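PDB 5HX0: sialidase domain-containing protein, which is of unknown function but has a sialidase-like beta-propeller fold and may bind or process a carbohydrate. Local coordinates for residues Pro189-Glu194 with Val224-Arg229; Asn233-His238 with Ser262-Ser267. All coordinates share one frame; numbering follows the deposited sequence.

Interaction 1. Residues Pro189-Glu194 with Val224-Arg229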
# COMPACT_ATOMS: atom_id res chain seq x y z
N PRO A 189 21.18 -2.25 9.96
CA PRO A 189 22.21 -3.24 9.65
C PRO A 189 21.73 -4.63 10.01
O PRO A 189 20.90 -4.83 10.91
CB PRO A 189 23.39 -2.81 10.53
CG PRO A 189 22.75 -2.08 11.69
CD PRO A 189 21.57 -1.37 11.09
N HIS A 190 22.26 -5.61 9.30
CA HIS A 190 22.24 -6.97 9.81
C HIS A 190 23.26 -7.08 10.94
O HIS A 190 24.39 -6.60 10.79
CB HIS A 190 22.56 -7.97 8.70
CG HIS A 190 22.88 -9.34 9.21
ND1 HIS A 190 24.17 -9.77 9.41
CD2 HIS A 190 22.08 -10.35 9.62
CE1 HIS A 190 24.15 -11.00 9.90
NE2 HIS A 190 22.90 -11.37 10.03
N ILE A 191 22.89 -7.67 12.06
CA ILE A 191 23.83 -7.80 13.17
C ILE A 191 24.29 -9.25 13.26
O ILE A 191 23.55 -10.19 12.94
CB ILE A 191 23.24 -7.30 14.51
CG1 ILE A 191 21.92 -8.01 14.83
CG2 ILE A 191 23.03 -5.78 14.45
CD1 ILE A 191 21.51 -7.89 16.30
N GLU A 192 25.54 -9.42 13.69
CA GLU A 192 26.20 -10.72 13.67
C GLU A 192 25.41 -11.85 14.32
O GLU A 192 25.41 -12.96 13.77
CB GLU A 192 27.59 -10.60 14.32
CG GLU A 192 28.46 -11.85 14.22
CD GLU A 192 29.80 -11.69 14.95
OE1 GLU A 192 29.99 -10.67 15.64
OE2 GLU A 192 30.65 -12.60 14.83
N PRO A 193 24.73 -11.67 15.45
CA PRO A 193 23.98 -12.80 16.04
C PRO A 193 22.85 -13.33 15.18
O PRO A 193 22.45 -14.48 15.35
CB PRO A 193 23.45 -12.22 17.36
CG PRO A 193 24.43 -11.14 17.70
CD PRO A 193 24.79 -10.52 16.38
N GLU A 194 22.30 -12.53 14.26
CA GLU A 194 21.14 -12.92 13.47
C GLU A 194 21.53 -13.91 12.37
O GLU A 194 22.39 -13.61 11.55
CB GLU A 194 20.51 -11.67 12.84
CG GLU A 194 19.44 -11.95 11.79
CD GLU A 194 18.21 -12.61 12.39
OE1 GLU A 194 17.62 -12.01 13.32
OE2 GLU A 194 17.84 -13.73 11.97
N VAL A 224 17.14 -4.32 19.72
CA VAL A 224 16.59 -5.10 18.62
C VAL A 224 16.64 -6.59 18.97
O VAL A 224 17.32 -7.01 19.91
CB VAL A 224 17.31 -4.86 17.28
CG1 VAL A 224 17.16 -3.41 16.81
CG2 VAL A 224 18.80 -5.27 17.38
N ALA A 225 15.89 -7.37 18.21
CA ALA A 225 15.82 -8.81 18.39
C ALA A 225 16.63 -9.48 17.29
O ALA A 225 16.75 -8.95 16.19
CB ALA A 225 14.37 -9.30 18.34
N ALA A 226 17.17 -10.66 17.59
CA ALA A 226 17.87 -11.43 16.57
C ALA A 226 17.65 -12.91 16.83
O ALA A 226 17.69 -13.35 17.98
CB ALA A 226 19.37 -11.10 16.53
N THR A 227 17.38 -13.66 15.76
CA THR A 227 17.32 -15.12 15.85
C THR A 227 18.75 -15.63 15.86
O THR A 227 19.49 -15.42 14.89
CB THR A 227 16.56 -15.72 14.66
OG1 THR A 227 15.21 -15.25 14.65
CG2 THR A 227 16.55 -17.25 14.74
N ASP A 228 19.15 -16.28 16.96
CA ASP A 228 20.51 -16.77 17.09
C ASP A 228 20.61 -18.29 17.15
O ASP A 228 21.72 -18.82 17.24
CB ASP A 228 21.21 -16.15 18.31
CG ASP A 228 20.47 -16.35 19.63
OD1 ASP A 228 19.56 -17.20 19.74
OD2 ASP A 228 20.85 -15.62 20.58
N ARG A 229 19.49 -19.00 17.08
CA ARG A 229 19.48 -20.45 16.96
C ARG A 229 18.25 -20.83 16.16
O ARG A 229 17.20 -20.20 16.31
CB ARG A 229 19.47 -21.15 18.33
CG ARG A 229 19.33 -22.67 18.27
CD ARG A 229 19.65 -23.30 19.60
NE ARG A 229 18.57 -23.15 20.58
CZ ARG A 229 18.75 -23.21 21.90
NH1 ARG A 229 19.97 -23.39 22.40
NH2 ARG A 229 17.72 -23.07 22.72
O HOH W 1 24.06 -16.46 16.15
O HOH W 2 17.92 -9.26 13.67
O HOH W 3 15.05 -12.88 13.54
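Glu194 reaches over Ala226 to the backbone of Thr227, joining a loop to a strand of one four-stranded blade in what is consistent with a six-bladed, sialidase-like beta-propeller. The loop segment 189-194 follows strand 183-186 and ends in a type I beta turn from Ile191 to Glu194. Strand 220-229 pairs with strand 234-242.

The tight part is buried and has an apolar and a polar half. Ile191 CD1 lies 3.9 Å from Val224 CG2, and the two side chains run past each other in opposite directions. The same methyl also touches Ala226 CB. Leu240 of the neighbouring strand is touched by both Ile191 and Val224. Beside them, the Glu194 chain leaves with CG anti to its N (chi1 169°) and then bends at chi2 (66°), which turns the carboxylate back over the strand. Thr227 N donates to Glu194 OE1 at 3.0 Å, from above the carboxylate plane. Two waters also donate to OE1, so three bonds grip this one oxygen. Water 2 links it to Ala225 O, and water 3 links it to Thr227 OG1. OE2 is held separately by Asn196 N. Just before the turn, His190 NE2 donates to Glu194 O at 2.8 Å, with that oxygen at the ring edge.

The Pro193-Asp228 end is looser and more open. Pro193 CB only loosely approaches Ala226 CB. The carbonyls of Pro193 and Thr227 come close without bonding. Pro193 O instead accepts from water 1, which reaches Asp228 O weakly, and it takes a CA-H...O contact from Asp228 CA at 3.5 Å.

Interaction 2. Residues Asn233-His238 with Ser262-Ser267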
# COMPACT_ATOMS: atom_id res chain seq x y z
N ASN A 233 13.97 -22.58 17.73
CA ASN A 233 14.11 -21.14 17.55
C ASN A 233 14.47 -20.45 18.87
O ASN A 233 13.87 -20.73 19.91
CB ASN A 233 12.81 -20.57 16.98
CG ASN A 233 12.87 -19.08 16.74
OD1 ASN A 233 12.61 -18.28 17.65
ND2 ASN A 233 13.20 -18.69 15.52
N LYS A 234 15.47 -19.58 18.83
CA LYS A 234 15.78 -18.73 19.97
C LYS A 234 16.14 -17.34 19.49
O LYS A 234 16.80 -17.18 18.45
CB LYS A 234 16.93 -19.29 20.84
CG LYS A 234 17.01 -18.65 22.23
CD LYS A 234 18.07 -19.33 23.09
CE LYS A 234 19.44 -19.20 22.46
NZ LYS A 234 20.02 -17.81 22.61
N THR A 235 15.72 -16.33 20.24
CA THR A 235 16.09 -14.94 19.98
C THR A 235 16.78 -14.35 21.20
O THR A 235 16.55 -14.77 22.35
CB THR A 235 14.87 -14.07 19.60
OG1 THR A 235 13.90 -14.05 20.66
CG2 THR A 235 14.22 -14.56 18.31
N SER A 236 17.62 -13.35 20.93
CA SER A 236 18.29 -12.56 21.96
C SER A 236 18.18 -11.08 21.61
O SER A 236 17.85 -10.73 20.47
CB SER A 236 19.77 -12.98 22.10
OG SER A 236 20.40 -12.89 20.82
N ASN A 237 18.45 -10.22 22.59
CA ASN A 237 18.36 -8.78 22.42
C ASN A 237 19.75 -8.16 22.41
O ASN A 237 20.67 -8.62 23.11
CB ASN A 237 17.54 -8.12 23.54
CG ASN A 237 16.03 -8.31 23.36
OD1 ASN A 237 15.33 -8.66 24.31
ND2 ASN A 237 15.54 -8.10 22.14
N HIS A 238 19.88 -7.09 21.64
CA HIS A 238 21.14 -6.42 21.36
C HIS A 238 20.85 -4.93 21.23
O HIS A 238 19.82 -4.54 20.69
CB HIS A 238 21.77 -7.00 20.09
CG HIS A 238 21.91 -8.49 20.14
ND1 HIS A 238 23.02 -9.10 20.67
CD2 HIS A 238 21.03 -9.47 19.85
CE1 HIS A 238 22.85 -10.41 20.66
NE2 HIS A 238 21.64 -10.67 20.17
N SER A 262 14.18 -17.19 25.31
CA SER A 262 14.25 -16.21 24.23
C SER A 262 13.88 -14.82 24.75
O SER A 262 13.04 -14.68 25.63
CB SER A 262 13.30 -16.56 23.08
OG SER A 262 13.69 -17.72 22.34
N PHE A 263 14.52 -13.81 24.18
CA PHE A 263 14.18 -12.41 24.43
C PHE A 263 13.86 -11.80 23.07
O PHE A 263 14.64 -11.98 22.13
CB PHE A 263 15.34 -11.68 25.11
CG PHE A 263 15.77 -12.33 26.39
CD1 PHE A 263 15.09 -12.06 27.57
CD2 PHE A 263 16.80 -13.25 26.40
CE1 PHE A 263 15.46 -12.69 28.77
CE2 PHE A 263 17.18 -13.87 27.57
CZ PHE A 263 16.51 -13.59 28.76
N ASN A 264 12.71 -11.15 22.95
CA ASN A 264 12.35 -10.59 21.65
C ASN A 264 11.93 -9.13 21.79
O ASN A 264 12.79 -8.24 21.74
CB ASN A 264 11.28 -11.46 20.94
CG ASN A 264 10.16 -11.96 21.87
OD1 ASN A 264 9.42 -11.16 22.44
ND2 ASN A 264 9.99 -13.27 21.96
N GLU A 265 10.65 -8.86 21.99
CA GLU A 265 10.19 -7.46 21.98
C GLU A 265 10.72 -6.70 23.20
O GLU A 265 10.63 -7.18 24.33
CB GLU A 265 8.66 -7.43 21.94
CG GLU A 265 8.19 -8.01 20.65
CD GLU A 265 6.69 -8.18 20.59
OE1 GLU A 265 6.01 -8.16 21.64
OE2 GLU A 265 6.19 -8.36 19.47
N ALA A 266 11.28 -5.52 22.97
CA ALA A 266 11.99 -4.80 24.03
C ALA A 266 11.80 -3.30 23.84
O ALA A 266 11.94 -2.80 22.72
CB ALA A 266 13.49 -5.13 24.00
N SER A 267 11.48 -2.60 24.93
CA SER A 267 11.51 -1.14 24.95
C SER A 267 12.70 -0.68 25.78
O SER A 267 13.00 -1.27 26.82
CB SER A 267 10.21 -0.57 25.55
OG SER A 267 9.15 -0.62 24.59
O HOH W 4 11.72 -17.77 20.37
O HOH W 5 11.46 -15.05 20.19
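Thr235 holds OG1 between its backbone N and carbonyl carbon (chi1 60°), and this turns the hydroxyl onto Phe263 O. Asn237 has CG anti to its carbonyl carbon (chi1 -77°), which carries its amide to Asn264 O. The two strands belong to adjacent blades of the propeller, and strands 234-238 and 262-267 are inclined at 59° to each other. This is therefore a contact between blades, made by a mixture of side-chain and backbone bonds.

Thr235 OG1 donates to Phe263 O at 2.6 Å, well above the carbonyl plane. Phe263 N returns a bond to Thr235 O at 2.9 Å. Ser262 OG accepts from Thr235 N at 3.2 Å, and the Lys234 chain passes beside this hydroxyl. Asn237 ND2 donates to Asn264 O at 2.8 Å, nearly straight, in the carbonyl plane and on a lone pair. The same nitrogen also serves Val224 O of its own blade.

Water 4 joins Asn233 OD1 to Ser262 OG. Water 5 donates to Thr235 OG1 and accepts from Asn264 ND2. The Phe263 ring meets Trp304 edge to face.

Asn237 OD1 is buried 3.1 Å from Phe263 CB and has no polar partner in the model. The rotation of this buried amide is thus fixed from the nitrogen side, by the two bonds of ND2, one to each blade.

In the fold
Both contacts are largely buried and meet on one blade, whose neighbouring strands 220-229 and 234-242 take part in interaction 1 and interaction 2 respectively. Their centres are 9 Å apart. Interaction 1 lies farther out, about 17 Å from the chain centre against 13 Å for interaction 2. It lays a loop on the blade with methyl packing, a carboxylate and waters. Interaction 2 joins this blade to the next by hydroxyl, amide and backbone bonds. Direct contacts tie the two together: Asp228 OD2 probably hydrogen-bonds Ser236 OG at 2.8 Å, and Pro193 packs on His238. Between the same two strands, Asp228 OD1 forms a salt bridge with Lys234 NZ.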